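Local coordinates for envelope glycoprotein E (Human herpesvirus 1, PDB 2GIY) that forms, with gI, a viral receptor for the Fc part of host IgG and is required for cell-to-cell spread of the virus in epithelial cells, at residues E62-E67 / V174-L179; S68-P73 / S89-R94. One frame throughout, in Å; residues are numbered along the deposited sequence.

Contact 1. Residues E62-E67 / V174-L179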
# COMPACT_ATOMS: atom_id res chain seq x y z
N GLU A 62 -22.15 9.24 0.69
CA GLU A 62 -20.77 8.81 0.83
C GLU A 62 -19.93 9.46 -0.26
O GLU A 62 -20.46 9.90 -1.28
CB GLU A 62 -20.67 7.29 0.70
CG GLU A 62 -21.40 6.73 -0.51
CD GLU A 62 -21.31 5.22 -0.59
OE1 GLU A 62 -21.67 4.56 0.40
OE2 GLU A 62 -20.89 4.71 -1.65
N MET A 63 -18.63 9.54 -0.03
CA MET A 63 -17.72 10.11 -1.00
C MET A 63 -17.15 8.96 -1.80
O MET A 63 -16.92 7.88 -1.25
CB MET A 63 -16.59 10.87 -0.30
CG MET A 63 -17.02 12.19 0.33
SD MET A 63 -17.63 13.34 -0.92
CE MET A 63 -16.14 13.62 -1.84
N ARG A 64 -16.92 9.17 -3.09
CA ARG A 64 -16.36 8.13 -3.92
C ARG A 64 -15.06 8.60 -4.55
O ARG A 64 -15.01 9.63 -5.21
CB ARG A 64 -17.37 7.73 -5.00
CG ARG A 64 -18.68 7.27 -4.40
CD ARG A 64 -19.52 6.48 -5.37
NE ARG A 64 -20.75 6.03 -4.74
CZ ARG A 64 -21.60 5.15 -5.28
NH1 ARG A 64 -21.33 4.62 -6.46
NH2 ARG A 64 -22.70 4.81 -4.62
N ILE A 65 -14.00 7.83 -4.31
CA ILE A 65 -12.68 8.15 -4.84
C ILE A 65 -12.44 7.32 -6.10
O ILE A 65 -12.45 6.09 -6.05
CB ILE A 65 -11.56 7.82 -3.79
CG1 ILE A 65 -11.77 8.68 -2.53
CG2 ILE A 65 -10.18 8.09 -4.39
CD1 ILE A 65 -10.92 8.25 -1.34
N TYR A 66 -12.26 8.00 -7.23
CA TYR A 66 -12.01 7.31 -8.50
C TYR A 66 -10.50 7.06 -8.59
O TYR A 66 -9.76 7.89 -9.11
CB TYR A 66 -12.46 8.19 -9.68
CG TYR A 66 -13.96 8.37 -9.85
CD1 TYR A 66 -14.87 7.87 -8.91
CD2 TYR A 66 -14.47 9.05 -10.95
CE1 TYR A 66 -16.26 8.05 -9.08
CE2 TYR A 66 -15.84 9.24 -11.13
CZ TYR A 66 -16.73 8.74 -10.20
OH TYR A 66 -18.08 8.94 -10.39
N GLU A 67 -10.05 5.92 -8.09
CA GLU A 67 -8.62 5.61 -8.09
C GLU A 67 -7.89 5.76 -9.42
O GLU A 67 -6.82 6.38 -9.47
CB GLU A 67 -8.38 4.20 -7.53
CG GLU A 67 -6.91 3.79 -7.53
CD GLU A 67 -6.67 2.50 -6.77
OE1 GLU A 67 -7.47 1.56 -6.93
OE2 GLU A 67 -5.67 2.43 -6.02
N VAL A 174 -15.50 5.76 -0.03
CA VAL A 174 -15.34 4.46 -0.67
C VAL A 174 -14.44 4.59 -1.89
O VAL A 174 -14.59 5.51 -2.70
CB VAL A 174 -16.69 3.87 -1.11
CG1 VAL A 174 -17.58 3.66 0.11
CG2 VAL A 174 -17.37 4.79 -2.10
N VAL A 175 -13.49 3.67 -2.02
CA VAL A 175 -12.58 3.69 -3.15
C VAL A 175 -13.16 2.90 -4.31
O VAL A 175 -13.37 1.69 -4.20
CB VAL A 175 -11.19 3.10 -2.77
CG1 VAL A 175 -10.23 3.22 -3.95
CG2 VAL A 175 -10.64 3.81 -1.55
N GLU A 176 -13.45 3.58 -5.42
CA GLU A 176 -13.98 2.94 -6.61
C GLU A 176 -12.78 2.46 -7.41
O GLU A 176 -12.02 3.26 -7.95
CB GLU A 176 -14.81 3.92 -7.43
CG GLU A 176 -16.12 4.35 -6.78
CD GLU A 176 -17.02 3.17 -6.44
OE1 GLU A 176 -17.19 2.29 -7.31
OE2 GLU A 176 -17.55 3.14 -5.31
N GLN A 177 -12.63 1.15 -7.49
CA GLN A 177 -11.50 0.56 -8.19
C GLN A 177 -11.89 -0.36 -9.33
O GLN A 177 -13.00 -0.90 -9.36
CB GLN A 177 -10.65 -0.21 -7.18
CG GLN A 177 -11.44 -1.29 -6.44
CD GLN A 177 -11.08 -1.39 -4.96
OE1 GLN A 177 -9.92 -1.61 -4.60
NE2 GLN A 177 -12.08 -1.23 -4.10
N PRO A 178 -10.99 -0.54 -10.31
CA PRO A 178 -11.32 -1.43 -11.43
C PRO A 178 -11.37 -2.84 -10.86
O PRO A 178 -11.03 -3.05 -9.69
CB PRO A 178 -10.16 -1.21 -12.39
CG PRO A 178 -9.02 -0.90 -11.48
CD PRO A 178 -9.65 0.04 -10.48
N LEU A 179 -11.81 -3.82 -11.65
CA LEU A 179 -11.88 -5.19 -11.17
C LEU A 179 -10.49 -5.65 -10.74
O LEU A 179 -9.49 -5.20 -11.30
CB LEU A 179 -12.42 -6.12 -12.25
CG LEU A 179 -13.88 -5.91 -12.66
CD1 LEU A 179 -14.02 -4.63 -13.47
CD2 LEU A 179 -14.35 -7.11 -13.47

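Contact 2. Residues S68-P73 / S89-R94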
# COMPACT_ATOMS: atom_id res chain seq x y z
N SER A 68 -8.44 5.20 -10.49
CA SER A 68 -7.79 5.29 -11.80
C SER A 68 -7.63 6.74 -12.24
O SER A 68 -6.66 7.09 -12.91
CB SER A 68 -8.59 4.52 -12.85
OG SER A 68 -9.87 5.10 -13.04
N CYS A 69 -8.59 7.57 -11.86
CA CYS A 69 -8.57 8.99 -12.21
C CYS A 69 -7.41 9.76 -11.59
O CYS A 69 -6.94 10.75 -12.16
CB CYS A 69 -9.88 9.65 -11.80
SG CYS A 69 -11.23 9.39 -13.00
N LEU A 70 -6.95 9.32 -10.42
CA LEU A 70 -5.85 10.00 -9.76
C LEU A 70 -4.63 10.04 -10.68
O LEU A 70 -3.86 11.00 -10.66
CB LEU A 70 -5.49 9.29 -8.45
CG LEU A 70 -6.63 9.11 -7.43
CD1 LEU A 70 -6.10 8.40 -6.20
CD2 LEU A 70 -7.20 10.48 -7.05
N TYR A 71 -4.46 9.00 -11.49
CA TYR A 71 -3.32 8.91 -12.40
C TYR A 71 -3.47 9.72 -13.68
O TYR A 71 -2.47 10.03 -14.34
CB TYR A 71 -3.01 7.45 -12.73
CG TYR A 71 -2.77 6.61 -11.51
CD1 TYR A 71 -3.82 5.99 -10.84
CD2 TYR A 71 -1.48 6.47 -10.98
CE1 TYR A 71 -3.60 5.25 -9.67
CE2 TYR A 71 -1.25 5.74 -9.82
CZ TYR A 71 -2.31 5.14 -9.17
OH TYR A 71 -2.08 4.44 -8.01
N HIS A 72 -4.70 10.04 -14.05
CA HIS A 72 -4.98 10.84 -15.24
C HIS A 72 -6.21 11.71 -14.99
O HIS A 72 -7.26 11.53 -15.60
CB HIS A 72 -5.19 9.93 -16.47
CG HIS A 72 -6.07 8.75 -16.21
ND1 HIS A 72 -7.41 8.86 -15.93
CD2 HIS A 72 -5.79 7.42 -16.20
CE1 HIS A 72 -7.93 7.66 -15.76
NE2 HIS A 72 -6.97 6.77 -15.93
N PRO A 73 -6.07 12.68 -14.06
CA PRO A 73 -7.11 13.62 -13.65
C PRO A 73 -7.62 14.56 -14.74
O PRO A 73 -8.55 15.34 -14.51
CB PRO A 73 -6.45 14.38 -12.50
CG PRO A 73 -5.01 14.41 -12.92
CD PRO A 73 -4.79 13.00 -13.40
N SER A 89 -12.03 12.90 -7.99
CA SER A 89 -11.48 12.35 -9.23
C SER A 89 -10.58 13.31 -9.99
O SER A 89 -9.94 12.92 -10.97
CB SER A 89 -12.63 11.93 -10.15
OG SER A 89 -13.42 13.05 -10.52
N THR A 90 -10.55 14.56 -9.57
CA THR A 90 -9.72 15.55 -10.24
C THR A 90 -9.54 16.72 -9.28
O THR A 90 -10.21 16.79 -8.25
CB THR A 90 -10.39 16.04 -11.55
OG1 THR A 90 -9.44 16.76 -12.33
CG2 THR A 90 -11.58 16.95 -11.23
N TRP A 91 -8.63 17.62 -9.61
CA TRP A 91 -8.41 18.77 -8.75
C TRP A 91 -7.75 19.91 -9.50
O TRP A 91 -7.25 19.75 -10.61
CB TRP A 91 -7.54 18.35 -7.55
CG TRP A 91 -6.22 17.75 -7.94
CD1 TRP A 91 -5.04 18.42 -8.14
CD2 TRP A 91 -5.95 16.38 -8.24
NE1 TRP A 91 -4.06 17.55 -8.54
CE2 TRP A 91 -4.59 16.29 -8.61
CE3 TRP A 91 -6.73 15.21 -8.24
CZ2 TRP A 91 -3.98 15.08 -8.97
CZ3 TRP A 91 -6.12 14.00 -8.60
CH2 TRP A 91 -4.77 13.95 -8.96
N THR A 92 -7.80 21.09 -8.88
CA THR A 92 -7.19 22.27 -9.44
C THR A 92 -6.16 22.72 -8.41
O THR A 92 -4.97 22.44 -8.55
CB THR A 92 -8.24 23.38 -9.69
OG1 THR A 92 -9.02 23.59 -8.51
CG2 THR A 92 -9.17 22.98 -10.84
N SER A 93 -6.63 23.37 -7.35
CA SER A 93 -5.75 23.83 -6.28
C SER A 93 -5.27 22.63 -5.46
O SER A 93 -6.02 21.68 -5.24
CB SER A 93 -6.50 24.79 -5.35
OG SER A 93 -6.92 25.96 -6.03
N ARG A 94 -4.02 22.69 -5.02
CA ARG A 94 -3.45 21.65 -4.17
C ARG A 94 -3.30 22.28 -2.79
O ARG A 94 -2.72 23.36 -2.66
CB ARG A 94 -2.09 21.20 -4.70
CG ARG A 94 -2.17 20.45 -6.02
CD ARG A 94 -0.80 20.10 -6.58
NE ARG A 94 -0.03 21.29 -6.92
CZ ARG A 94 1.16 21.27 -7.51
NH1 ARG A 94 1.73 20.11 -7.81
NH2 ARG A 94 1.80 22.40 -7.78

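Contact 1. Residues E62-E67 / V174-L179
The carbonyl oxygen of Met63 takes the backbone N-H of Val174 in a nearly straight bond, 2.8 Å from Met63 O to Val174 N with 170° at the hydrogen. From there the two strands run alongside in the same direction: Ile65 N donates a hydrogen bond to Val174 O, and Ile65 O then receives Glu176 N. A weak last bond, 3.3 Å from Glu67 N to Glu176 O, marks where the chains part. Val174 O also meets the CA of Arg64 at 3.4 Å, a CA-H...O contact.

On the face carrying Arg64, Tyr66, Val174 and Glu176, the arginine stem lies beside Val174 and points the same way, its CG 3.6 Å from Val174 CG2. With its chain extended from CG to NE, Arg64 forms a salt bridge to Glu62 (NE to OE2, 3.4 Å). Glu62 crosses Val174 at about a right angle and sets OE2 3.5 Å from Val174 CG2. Glu176 OE2 sits well out of the guanidinium plane, so its attraction to Arg64 is probably electrostatic without a directed N-H. The other face presents Ile65 and Val175 to Trp159 and His161 of strand 155-165. Glu67, with CG anti to its backbone N (chi1 179°), brings OE1 to 3.6 Å from Gln177 CB; that same oxygen forms a salt bridge with Arg14 of the second subunit, while OE2 accepts a hydrogen bond from Trp159 NE1. The whole is a parallel beta pairing: strand 173-176 edges a small three-stranded sheet with strand 63-66 in the middle, within this Ig V-like domain of gE.

Contact 2. Residues S68-P73 / S89-R94
Trp91 lays one face of its six-membered ring against Pro73, whose CB stands 4.1 Å from the ring centroid and 20° off the normal, a CH-pi contact. The proline CG continues this contact over the CZ2 and CH2 side. At the ring's edge, near its plane, Leu70 O approaches Trp91 CH2 at 3.5 Å, and the leucine side chain crosses the tryptophan at about a right angle, CD2 to CZ3 4.0 Å. CG of Trp91 is tucked in between its own N and C (chi1 57°), which swings the indole over Pro73.

One residue earlier, the Thr90 hydroxyl donates to Pro73 O, 2.7 Å from OG1 to O, with the donor tilted 22° from the carbonyl plane. This bond and the CH-pi contact hold Pro73 from two successive residues of the loop. Further back, Cys69 CB packs on Ser89, 3.9 Å from its CB and 3.4 Å from its O; that carbonyl is buried here and has no hydrogen-bond partner in the model. The sulfur of Cys69 is tied to Cys78 by a disulfide, and Ser89 OG bonds to the backbone oxygen of Cys78, so both sides of the contact are fastened to one residue.

The short, weakly bonded helix 67-71 and the turn after it, which brings in Pro73, thus pack against the loop between strands 87-88 and 96-103, while Leu70 reaches Leu147 of strand 144-152 and Trp91 reaches Leu52 of strand 45-54.

Contact 2 is nested, in sequence, within the span of chain whose ends contact 1 brings together, and strand 63-66 runs straight on into helix 67-71, so one continuous piece of chain serves both. Their centres lie 13 Å apart, and they touch where Tyr66 CD2 packs 3.5 Å from Ser89 CB. Strand 87-88, which leads into the 89-94 loop, is the other outer strand of the three-stranded parallel sheet, flanking 63-66 across from 173-176. Both contacts also pack on the larger six-stranded sheet, through strands 155-165 and 144-152. Together they tie the C-terminal strand and the disulfide-linked chain between strands 63-66 and 87-88 to the body of the domain. Segments 62-67, 68-73 and 89-94 fall inside the Fc-binding region; 174-179 lies beyond it.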